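Local atomic coordinates of DUF1460 domain-containing protein (Legionella pneumophila subsp. pneumophila, PDB entry 2IM9), a protein that is of unknown function but probably acts, like N-acetylmuramoyl-L-alanine amidase-like members of a papain-related peptidase clan, on bacterial cell-wall peptidoglycan. Residues A34-S37 with I38-Y42; R128-I131 with N132-H135; H135-S138 with I139-N143. All blocks are in the same frame, centred on the assembly; numbering follows the deposited sequence.

Contact 1 of 3, residues A34-S37 with I38-Y42; sequences ANSS and IRKLY
N35 and R39, joined by a backbone bond one alpha-helical turn apart, carry flat groups that turn away from each other, so no face or edge of either group is used within this stretch of helix 27-45. N35 OD1 accepts a hydrogen bond from the hydroxyl of Y88, while the R39 guanidinium forms a salt bridge with E112 through NH2. The R39 chain folds twice along its length and carries the guanidinium off the helix toward E112, while R39 CB stays 3.3 Å from N35 O.

The backbone is regular alpha helix, with four successive carbonyls each taking the N-H four residues on. The bond from I38 N to A34 O measures 2.8 Å, and that from K40 N to S36 O is longer at 3.2 Å.

On the buried side, I38 folds back over the preceding turn. I38 CG1 lies beside the backbone N (chi1 -67°), which brings it to 3.2 Å from A34 O and places I38 CD1 4.2 Å from A34 CB. I38 also packs on L111 and F114 of helix 111-122, and A34 on Y88, so this apolar strip joins the N-terminal helix to the body of the fold.

On the exposed side, K40 runs back alongside S36. A chi1 of -70° sets K40 CG 3.4 Å from S36 O, and the extended chain beyond continues past the serine. S36 OG meets that chain at K40 CE, 3.8 Å away.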
ATOM      1  N   ALA A  34      20.092   2.114   3.463  1.00 17.88           N
ATOM      2  CA  ALA A  34      19.213   2.236   2.292  1.00 17.41           C
ATOM      3  C   ALA A  34      19.778   3.186   1.243  1.00 17.36           C
ATOM      4  O   ALA A  34      19.657   2.917   0.046  1.00 17.28           O
ATOM      5  CB  ALA A  34      17.818   2.690   2.710  1.00 17.63           C
ATOM      6  N   ASN A  35      20.357   4.311   1.677  1.00 17.78           N
ATOM      7  CA  ASN A  35      20.998   5.243   0.734  1.00 17.87           C
ATOM      8  C   ASN A  35      22.062   4.540  -0.110  1.00 18.37           C
ATOM      9  O   ASN A  35      22.108   4.714  -1.328  1.00 17.76           O
ATOM     10  CB  ASN A  35      21.611   6.441   1.476  1.00 17.51           C
ATOM     11  CG  ASN A  35      20.566   7.337   2.096  1.00 17.69           C
ATOM     12  OD1 ASN A  35      19.403   7.326   1.692  1.00 17.86           O
ATOM     13  ND2 ASN A  35      20.977   8.130   3.097  1.00 18.15           N
ATOM     14  N   SER A  36      22.895   3.724   0.532  1.00 18.38           N
ATOM     15  CA  SER A  36      23.947   3.002  -0.171  1.00 19.40           C
ATOM     16  C   SER A  36      23.352   1.998  -1.169  1.00 19.24           C
ATOM     17  O   SER A  36      23.743   1.991  -2.332  1.00 19.15           O
ATOM     18  CB  SER A  36      24.913   2.343   0.837  1.00 20.65           C
ATOM     19  OG  SER A  36      25.969   1.689   0.164  1.00 22.53           O
ATOM     20  N   SER A  37      22.368   1.205  -0.729  1.00 18.57           N
ATOM     21  CA  SER A  37      21.731   0.188  -1.579  0.50 18.16           C
ATOM     22  C   SER A  37      20.962   0.768  -2.766  1.00 18.56           C
ATOM     23  O   SER A  37      21.022   0.234  -3.883  1.00 18.82           O
ATOM     24  CB  SER A  37      20.791  -0.685  -0.746  0.50 18.32           C
ATOM     25  OG  SER A  37      21.526  -1.428   0.204  0.50 16.59           O
ATOM     26  N   ILE A  38      20.242   1.854  -2.519  1.00 17.23           N
ATOM     27  CA  ILE A  38      19.448   2.524  -3.553  1.00 17.38           C
ATOM     28  C   ILE A  38      20.340   3.220  -4.588  1.00 17.53           C
ATOM     29  O   ILE A  38      20.084   3.119  -5.796  1.00 17.35           O
ATOM     30  CB  ILE A  38      18.421   3.478  -2.918  1.00 16.75           C
ATOM     31  CG1 ILE A  38      17.382   2.631  -2.153  1.00 16.59           C
ATOM     32  CG2 ILE A  38      17.735   4.322  -3.989  1.00 15.57           C
ATOM     33  CD1 ILE A  38      16.492   3.425  -1.164  1.00 18.30           C
ATOM     34  N   ARG A  39      21.384   3.914  -4.119  1.00 18.56           N
ATOM     35  CA  ARG A  39      22.359   4.507  -5.029  1.00 20.02           C
ATOM     36  C   ARG A  39      22.870   3.445  -5.993  1.00 21.16           C
ATOM     37  O   ARG A  39      22.911   3.680  -7.204  1.00 21.56           O
ATOM     38  CB  ARG A  39      23.528   5.137  -4.254  1.00 20.07           C
ATOM     39  CG  ARG A  39      24.601   5.752  -5.126  1.00 22.40           C
ATOM     40  CD  ARG A  39      24.103   7.062  -5.700  1.00 22.33           C
ATOM     41  NE  ARG A  39      24.210   8.158  -4.731  1.00 23.51           N
ATOM     42  CZ  ARG A  39      23.499   9.280  -4.800  1.00 22.36           C
ATOM     43  NH1 ARG A  39      23.682  10.232  -3.899  1.00 24.48           N
ATOM     44  NH2 ARG A  39      22.611   9.455  -5.777  1.00 21.21           N
ATOM     45  N   LYS A  40      23.257   2.283  -5.449  1.00 21.92           N
ATOM     46  CA  LYS A  40      23.769   1.173  -6.264  1.00 23.05           C
ATOM     47  C   LYS A  40      22.725   0.609  -7.201  1.00 22.08           C
ATOM     48  O   LYS A  40      23.038   0.296  -8.355  1.00 22.07           O
ATOM     49  CB  LYS A  40      24.344   0.042  -5.398  1.00 23.53           C
ATOM     50  CG  LYS A  40      25.642   0.407  -4.691  1.00 26.49           C
ATOM     51  CD  LYS A  40      26.115  -0.712  -3.770  1.00 27.03           C
ATOM     52  CE  LYS A  40      27.244  -0.231  -2.850  1.00 33.74           C
ATOM     53  NZ  LYS A  40      28.035  -1.367  -2.286  1.00 37.60           N
ATOM     54  N   LEU A  41      21.490   0.471  -6.714  1.00 21.04           N
ATOM     55  CA  LEU A  41      20.410  -0.023  -7.556  1.00 21.56           C
ATOM     56  C   LEU A  41      20.304   0.806  -8.829  1.00 21.58           C
ATOM     57  O   LEU A  41      20.262   0.251  -9.929  1.00 21.09           O
ATOM     58  CB  LEU A  41      19.064  -0.037  -6.816  1.00 21.76           C
ATOM     59  CG  LEU A  41      17.858  -0.469  -7.661  1.00 23.58           C
ATOM     60  CD1 LEU A  41      17.991  -1.917  -8.175  1.00 25.12           C
ATOM     61  CD2 LEU A  41      16.602  -0.314  -6.836  1.00 26.42           C
ATOM     62  N   TYR A  42      20.291   2.131  -8.677  1.00 21.81           N
ATOM     63  CA  TYR A  42      20.148   3.024  -9.833  1.00 22.49           C
ATOM     64  C   TYR A  42      21.303   2.965 -10.799  1.00 24.38           C
ATOM     65  O   TYR A  42      21.093   3.051 -12.004  1.00 25.35           O
ATOM     66  CB  TYR A  42      19.853   4.457  -9.410  1.00 20.82           C
ATOM     67  CG  TYR A  42      18.408   4.614  -8.995  1.00 18.70           C
ATOM     68  CD1 TYR A  42      17.378   4.311  -9.887  1.00 20.03           C
ATOM     69  CD2 TYR A  42      18.072   5.052  -7.714  1.00 17.42           C
ATOM     70  CE1 TYR A  42      16.041   4.436  -9.502  1.00 18.19           C
ATOM     71  CE2 TYR A  42      16.748   5.198  -7.324  1.00 16.72           C
ATOM     72  CZ  TYR A  42      15.739   4.886  -8.223  1.00 17.23           C
ATOM     73  OH  TYR A  42      14.424   5.018  -7.845  1.00 16.62           O
TER

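Contact 2 of 3, residues R128-I131 with N132-H135; sequences RSYI and NRNH
The ring of Y130, first residue of a type I beta turn that ends at R133, meets the imidazole of H135, two residues beyond the turn in the loop leading to helix 137-147. Y130 holds CG opposite its backbone N (chi1 -168°), and H135 NE2 comes over one face of the phenol, offset toward the rim and 3.3 Å from Y130 CE2. The two rings are oblique, their planes 39° apart. H135 NE2 also donates to Y130 O at 2.8 Å, which fixes the rotation of the imidazole. Y130 O accepts the turn bond from R133 N too, and the two donors reach it from opposite faces of the carbonyl plane.

R133 bends at chi3 and brings NH2 obliquely to the tyrosine ring, 3.7 Å from Y130 CD1, with the two planes 62° apart. H135 CE1 lies over one face of the R133 guanidinium, 3.4 Å above its plane, and R133 CB over a face of the H135 ring. That NH2 has salt bridges to E76 and D83, while Y130 OH bonds to K183.

Just before the turn, the S129 hydroxyl faces N132: S129 OG accepts from N132 N at 3.1 Å and touches N132 CB at the same distance.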
ATOM      1  N   ARG A 128       5.560  16.226   5.206  1.00 20.52           N
ATOM      2  CA  ARG A 128       5.827  15.155   6.172  1.00 20.68           C
ATOM      3  C   ARG A 128       5.273  15.430   7.566  1.00 19.43           C
ATOM      4  O   ARG A 128       5.706  16.360   8.265  1.00 19.84           O
ATOM      5  CB  ARG A 128       7.335  14.894   6.264  1.00 21.24           C
ATOM      6  CG  ARG A 128       7.718  13.798   7.276  1.00 22.37           C
ATOM      7  CD  ARG A 128       9.201  13.897   7.699  1.00 23.49           C
ATOM      8  NE  ARG A 128      10.085  14.153   6.561  1.00 28.50           N
ATOM      9  CZ  ARG A 128      10.260  13.326   5.532  1.00 29.80           C
ATOM     10  NH1 ARG A 128      11.090  13.662   4.551  1.00 31.46           N
ATOM     11  NH2 ARG A 128       9.603  12.170   5.473  1.00 30.89           N
ATOM     12  N   SER A 129       4.312  14.606   7.972  1.00 17.72           N
ATOM     13  CA  SER A 129       3.781  14.657   9.338  1.00 16.88           C
ATOM     14  C   SER A 129       2.952  13.415   9.564  1.00 16.28           C
ATOM     15  O   SER A 129       2.462  12.808   8.598  1.00 15.11           O
ATOM     16  CB  SER A 129       2.924  15.918   9.555  1.00 17.48           C
ATOM     17  OG  SER A 129       1.679  15.794   8.878  1.00 18.96           O
ATOM     18  N   TYR A 130       2.796  13.028  10.833  1.00 15.00           N
ATOM     19  CA  TYR A 130       1.939  11.888  11.150  1.00 15.30           C
ATOM     20  C   TYR A 130       0.535  12.044  10.544  1.00 15.10           C
ATOM     21  O   TYR A 130       0.037  11.125   9.893  1.00 14.87           O
ATOM     22  CB  TYR A 130       1.859  11.621  12.659  1.00 15.00           C
ATOM     23  CG  TYR A 130       1.204  10.277  12.932  1.00 15.58           C
ATOM     24  CD1 TYR A 130       1.972   9.130  13.081  1.00 14.80           C
ATOM     25  CD2 TYR A 130      -0.184  10.150  12.964  1.00 15.53           C
ATOM     26  CE1 TYR A 130       1.381   7.895  13.311  1.00 15.25           C
ATOM     27  CE2 TYR A 130      -0.801   8.906  13.181  1.00 14.10           C
ATOM     28  CZ  TYR A 130      -0.011   7.787  13.347  1.00 15.46           C
ATOM     29  OH  TYR A 130      -0.595   6.551  13.542  1.00 17.21           O
ATOM     30  N   ILE A 131      -0.098  13.201  10.732  1.00 15.39           N
ATOM     31  CA  ILE A 131      -1.489  13.329  10.300  1.00 15.91           C
ATOM     32  C   ILE A 131      -1.606  13.391   8.788  1.00 16.04           C
ATOM     33  O   ILE A 131      -2.654  13.052   8.260  1.00 17.09           O
ATOM     34  CB  ILE A 131      -2.232  14.530  10.925  1.00 16.98           C
ATOM     35  CG1 ILE A 131      -1.671  15.848  10.392  1.00 18.83           C
ATOM     36  CG2 ILE A 131      -2.212  14.438  12.460  1.00 16.47           C
ATOM     37  CD1 ILE A 131      -2.574  17.030  10.660  1.00 25.01           C
ATOM     38  N   ASN A 132      -0.548  13.841   8.103  1.00 16.11           N
ATOM     39  CA  ASN A 132      -0.548  13.886   6.636  1.00 15.91           C
ATOM     40  C   ASN A 132      -0.203  12.535   6.003  1.00 15.27           C
ATOM     41  O   ASN A 132      -0.365  12.342   4.801  1.00 15.75           O
ATOM     42  CB  ASN A 132       0.430  14.947   6.118  1.00 17.21           C
ATOM     43  CG  ASN A 132      -0.120  16.355   6.181  1.00 20.79           C
ATOM     44  OD1 ASN A 132      -1.312  16.573   6.411  1.00 24.13           O
ATOM     45  ND2 ASN A 132       0.760  17.332   5.974  1.00 24.50           N
ATOM     46  N   ARG A 133       0.314  11.599   6.783  1.00 14.41           N
ATOM     47  CA  ARG A 133       0.630  10.291   6.218  1.00 14.22           C
ATOM     48  C   ARG A 133      -0.633   9.681   5.615  1.00 14.05           C
ATOM     49  O   ARG A 133      -1.728   9.822   6.160  1.00 14.39           O
ATOM     50  CB  ARG A 133       1.218   9.361   7.283  1.00 14.07           C
ATOM     51  CG  ARG A 133       2.118   8.264   6.651  1.00 15.83           C
ATOM     52  CD  ARG A 133       2.382   7.102   7.603  1.00 16.29           C
ATOM     53  NE  ARG A 133       3.173   7.485   8.778  1.00 16.59           N
ATOM     54  CZ  ARG A 133       3.396   6.691   9.826  1.00 16.35           C
ATOM     55  NH1 ARG A 133       2.892   5.447   9.836  1.00 16.88           N
ATOM     56  NH2 ARG A 133       4.125   7.127  10.860  1.00 14.56           N
ATOM     57  N   ASN A 134      -0.487   9.018   4.471  1.00 14.26           N
ATOM     58  CA  ASN A 134      -1.637   8.381   3.827  1.00 14.18           C
ATOM     59  C   ASN A 134      -2.013   7.067   4.511  1.00 14.94           C
ATOM     60  O   ASN A 134      -1.883   5.994   3.926  1.00 14.44           O
ATOM     61  CB  ASN A 134      -1.343   8.170   2.348  1.00 14.19           C
ATOM     62  CG  ASN A 134      -1.388   9.448   1.573  1.00 15.17           C
ATOM     63  OD1 ASN A 134      -2.203  10.328   1.863  1.00 17.09           O
ATOM     64  ND2 ASN A 134      -0.524   9.563   0.544  1.00 14.79           N
ATOM     65  N   HIS A 135      -2.499   7.161   5.741  1.00 13.90           N
ATOM     66  CA  HIS A 135      -2.800   5.975   6.556  1.00 14.01           C
ATOM     67  C   HIS A 135      -3.833   5.021   5.965  1.00 14.64           C
ATOM     68  O   HIS A 135      -3.693   3.799   6.077  1.00 14.88           O
ATOM     69  CB  HIS A 135      -3.280   6.387   7.952  1.00 13.91           C
ATOM     70  CG  HIS A 135      -2.235   7.074   8.766  1.00 14.62           C
ATOM     71  ND1 HIS A 135      -1.169   6.403   9.332  1.00 13.41           N
ATOM     72  CD2 HIS A 135      -2.099   8.372   9.117  1.00 14.96           C
ATOM     73  CE1 HIS A 135      -0.412   7.272   9.982  1.00 15.70           C
ATOM     74  NE2 HIS A 135      -0.963   8.471   9.876  1.00 14.36           N
TER

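Contact 3 of 3, residues H135-S138 with I139-N143; sequences HFTS and IDWNN
Hydrogen bonds dominate where F136, the N-cap residue of helix 137-147, meets D140. F136 N donates to D140 OD2 at 3.0 Å in a nearly straight bond (165°), met on the anti side of the carboxylate. The aspartate's CG lies beside its own backbone N (chi1 -65°), folding the group back to the helix start, where it takes the N-H of the N-cap residue itself. Its other oxygen, OD1, forms a salt bridge with K176, so the carboxylate is held from two sides.

The backbone bonds show a wider, pi-type turn. F136 O accepts from both D140 N and W141 N, which reach it from opposite faces of the carbonyl plane. T137 O then takes N142 N at 2.7 Å, and S138 O takes N143 N at 3.2 Å, each five residues on.

The apolar contact is that of F136 CB with I139 CG1, at 3.8 Å. Of a different kind is the approach of a carboxylate oxygen to a ring edge: D140 OD2 lies in the plane of the F136 ring, 3.6 Å from F136 CD2.

The first turns of the helix are wedged between several elements. F136, T137 and S138 touch strand 264-275, where S138 OG bonds to D265; S138 and I139 touch strand 214-223; and W141 lies against helix 95-107, its NE1 bonded to N100.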
ATOM      1  N   HIS A 135      -2.499   7.161   5.741  1.00 13.90           N
ATOM      2  CA  HIS A 135      -2.800   5.975   6.556  1.00 14.01           C
ATOM      3  C   HIS A 135      -3.833   5.021   5.965  1.00 14.64           C
ATOM      4  O   HIS A 135      -3.693   3.799   6.077  1.00 14.88           O
ATOM      5  CB  HIS A 135      -3.280   6.387   7.952  1.00 13.91           C
ATOM      6  CG  HIS A 135      -2.235   7.074   8.766  1.00 14.62           C
ATOM      7  ND1 HIS A 135      -1.169   6.403   9.332  1.00 13.41           N
ATOM      8  CD2 HIS A 135      -2.099   8.372   9.117  1.00 14.96           C
ATOM      9  CE1 HIS A 135      -0.412   7.272   9.982  1.00 15.70           C
ATOM     10  NE2 HIS A 135      -0.963   8.471   9.876  1.00 14.36           N
ATOM     11  N   PHE A 136      -4.888   5.581   5.377  1.00 13.92           N
ATOM     12  CA  PHE A 136      -5.986   4.753   4.867  1.00 14.09           C
ATOM     13  C   PHE A 136      -5.844   4.537   3.372  1.00 13.49           C
ATOM     14  O   PHE A 136      -5.815   5.484   2.581  1.00 13.81           O
ATOM     15  CB  PHE A 136      -7.335   5.376   5.205  1.00 14.40           C
ATOM     16  CG  PHE A 136      -7.639   5.351   6.670  1.00 14.15           C
ATOM     17  CD1 PHE A 136      -8.281   4.253   7.230  1.00 14.79           C
ATOM     18  CD2 PHE A 136      -7.247   6.403   7.497  1.00 13.88           C
ATOM     19  CE1 PHE A 136      -8.548   4.197   8.590  1.00 15.61           C
ATOM     20  CE2 PHE A 136      -7.506   6.364   8.888  1.00 14.66           C
ATOM     21  CZ  PHE A 136      -8.157   5.255   9.430  1.00 15.11           C
ATOM     22  N   THR A 137      -5.733   3.282   2.991  1.00 13.93           N
ATOM     23  CA  THR A 137      -5.521   2.939   1.587  1.00 13.85           C
ATOM     24  C   THR A 137      -6.562   3.542   0.648  1.00 14.07           C
ATOM     25  O   THR A 137      -6.218   3.975  -0.470  1.00 13.70           O
ATOM     26  CB  THR A 137      -5.387   1.415   1.429  1.00 14.93           C
ATOM     27  OG1 THR A 137      -4.351   0.983   2.325  1.00 15.18           O
ATOM     28  CG2 THR A 137      -4.983   1.047   0.008  1.00 14.59           C
ATOM     29  N   SER A 138      -7.819   3.578   1.070  1.00 13.93           N
ATOM     30  CA  SER A 138      -8.856   4.095   0.164  1.00 15.01           C
ATOM     31  C   SER A 138      -8.897   5.621   0.153  1.00 15.18           C
ATOM     32  O   SER A 138      -8.528   6.262  -0.850  1.00 15.15           O
ATOM     33  CB  SER A 138     -10.225   3.496   0.491  1.00 14.11           C
ATOM     34  OG  SER A 138     -10.622   3.791   1.814  1.00 15.84           O
ATOM     35  N   ILE A 139      -9.311   6.211   1.271  1.00 15.11           N
ATOM     36  CA  ILE A 139      -9.638   7.635   1.281  1.00 15.82           C
ATOM     37  C   ILE A 139      -8.417   8.551   1.299  1.00 15.93           C
ATOM     38  O   ILE A 139      -8.521   9.744   0.969  1.00 15.96           O
ATOM     39  CB  ILE A 139     -10.617   7.974   2.430  1.00 15.59           C
ATOM     40  CG1 ILE A 139     -10.021   7.582   3.770  1.00 18.18           C
ATOM     41  CG2 ILE A 139     -11.954   7.258   2.219  1.00 18.26           C
ATOM     42  CD1 ILE A 139     -10.023   8.698   4.750  1.00 23.90           C
ATOM     43  N   ASP A 140      -7.262   8.000   1.689  1.00 15.19           N
ATOM     44  CA  ASP A 140      -6.006   8.749   1.613  1.00 14.95           C
ATOM     45  C   ASP A 140      -5.187   8.333   0.389  1.00 15.08           C
ATOM     46  O   ASP A 140      -5.003   9.110  -0.543  1.00 15.85           O
ATOM     47  CB  ASP A 140      -5.149   8.541   2.861  1.00 14.87           C
ATOM     48  CG  ASP A 140      -5.779   9.089   4.122  1.00 15.93           C
ATOM     49  OD1 ASP A 140      -6.474  10.129   4.076  1.00 16.61           O
ATOM     50  OD2 ASP A 140      -5.528   8.483   5.177  1.00 15.77           O
ATOM     51  N   TRP A 141      -4.678   7.103   0.399  1.00 14.55           N
ATOM     52  CA  TRP A 141      -3.646   6.710  -0.564  1.00 14.19           C
ATOM     53  C   TRP A 141      -4.186   6.625  -1.979  1.00 13.18           C
ATOM     54  O   TRP A 141      -3.642   7.281  -2.896  1.00 14.27           O
ATOM     55  CB  TRP A 141      -3.013   5.370  -0.157  1.00 14.58           C
ATOM     56  CG  TRP A 141      -1.731   5.028  -0.884  1.00 14.62           C
ATOM     57  CD1 TRP A 141      -0.476   5.514  -0.613  1.00 15.75           C
ATOM     58  CD2 TRP A 141      -1.569   4.073  -1.945  1.00 15.03           C
ATOM     59  NE1 TRP A 141       0.447   4.955  -1.469  1.00 15.74           N
ATOM     60  CE2 TRP A 141      -0.194   4.071  -2.302  1.00 15.27           C
ATOM     61  CE3 TRP A 141      -2.450   3.249  -2.646  1.00 14.43           C
ATOM     62  CZ2 TRP A 141       0.319   3.255  -3.316  1.00 15.44           C
ATOM     63  CZ3 TRP A 141      -1.945   2.432  -3.662  1.00 15.12           C
ATOM     64  CH2 TRP A 141      -0.564   2.436  -3.982  1.00 16.01           C
ATOM     65  N   ASN A 142      -5.226   5.812  -2.184  1.00 12.70           N
ATOM     66  CA  ASN A 142      -5.841   5.744  -3.516  1.00 13.96           C
ATOM     67  C   ASN A 142      -6.277   7.144  -3.970  1.00 15.10           C
ATOM     68  O   ASN A 142      -5.968   7.569  -5.088  1.00 15.03           O
ATOM     69  CB  ASN A 142      -7.074   4.840  -3.508  1.00 14.51           C
ATOM     70  CG  ASN A 142      -6.738   3.364  -3.457  1.00 15.21           C
ATOM     71  OD1 ASN A 142      -5.574   2.957  -3.514  1.00 15.87           O
ATOM     72  ND2 ASN A 142      -7.776   2.543  -3.380  1.00 15.48           N
ATOM     73  N   ASN A 143      -7.000   7.851  -3.109  1.00 15.78           N
ATOM     74  CA  ASN A 143      -7.566   9.151  -3.486  1.00 17.73           C
ATOM     75  C   ASN A 143      -6.494  10.148  -3.937  1.00 17.76           C
ATOM     76  O   ASN A 143      -6.558  10.692  -5.054  1.00 18.68           O
ATOM     77  CB  ASN A 143      -8.380   9.708  -2.314  1.00 18.71           C
ATOM     78  CG  ASN A 143      -8.903  11.096  -2.583  1.00 23.39           C
ATOM     79  OD1 ASN A 143      -9.720  11.295  -3.472  1.00 25.52           O
ATOM     80  ND2 ASN A 143      -8.406  12.072  -1.824  1.00 28.46           N
TER

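How the contacts relate
Along the chain the three contacts come in series. Contact 1 lies on the N-terminal helix 27-45, well apart from the others: its centre is about 25 Å from that of contact 2 and about 28 Å from that of contact 3, and neither touches it. Contacts 2 and 3 are centred about 11 Å apart and share H135, where the loop after helix 111-122 runs into helix 137-147. They also pack together, N134 against D140 and W141. Helix 111-122 packs against contact 1 and precedes the loop of contact 2, whereas contact 3 abuts the antiparallel sheet. Contacts 2 and 3 are therefore one chain path, loop then helix, reaching the sheet within the amidase-like region.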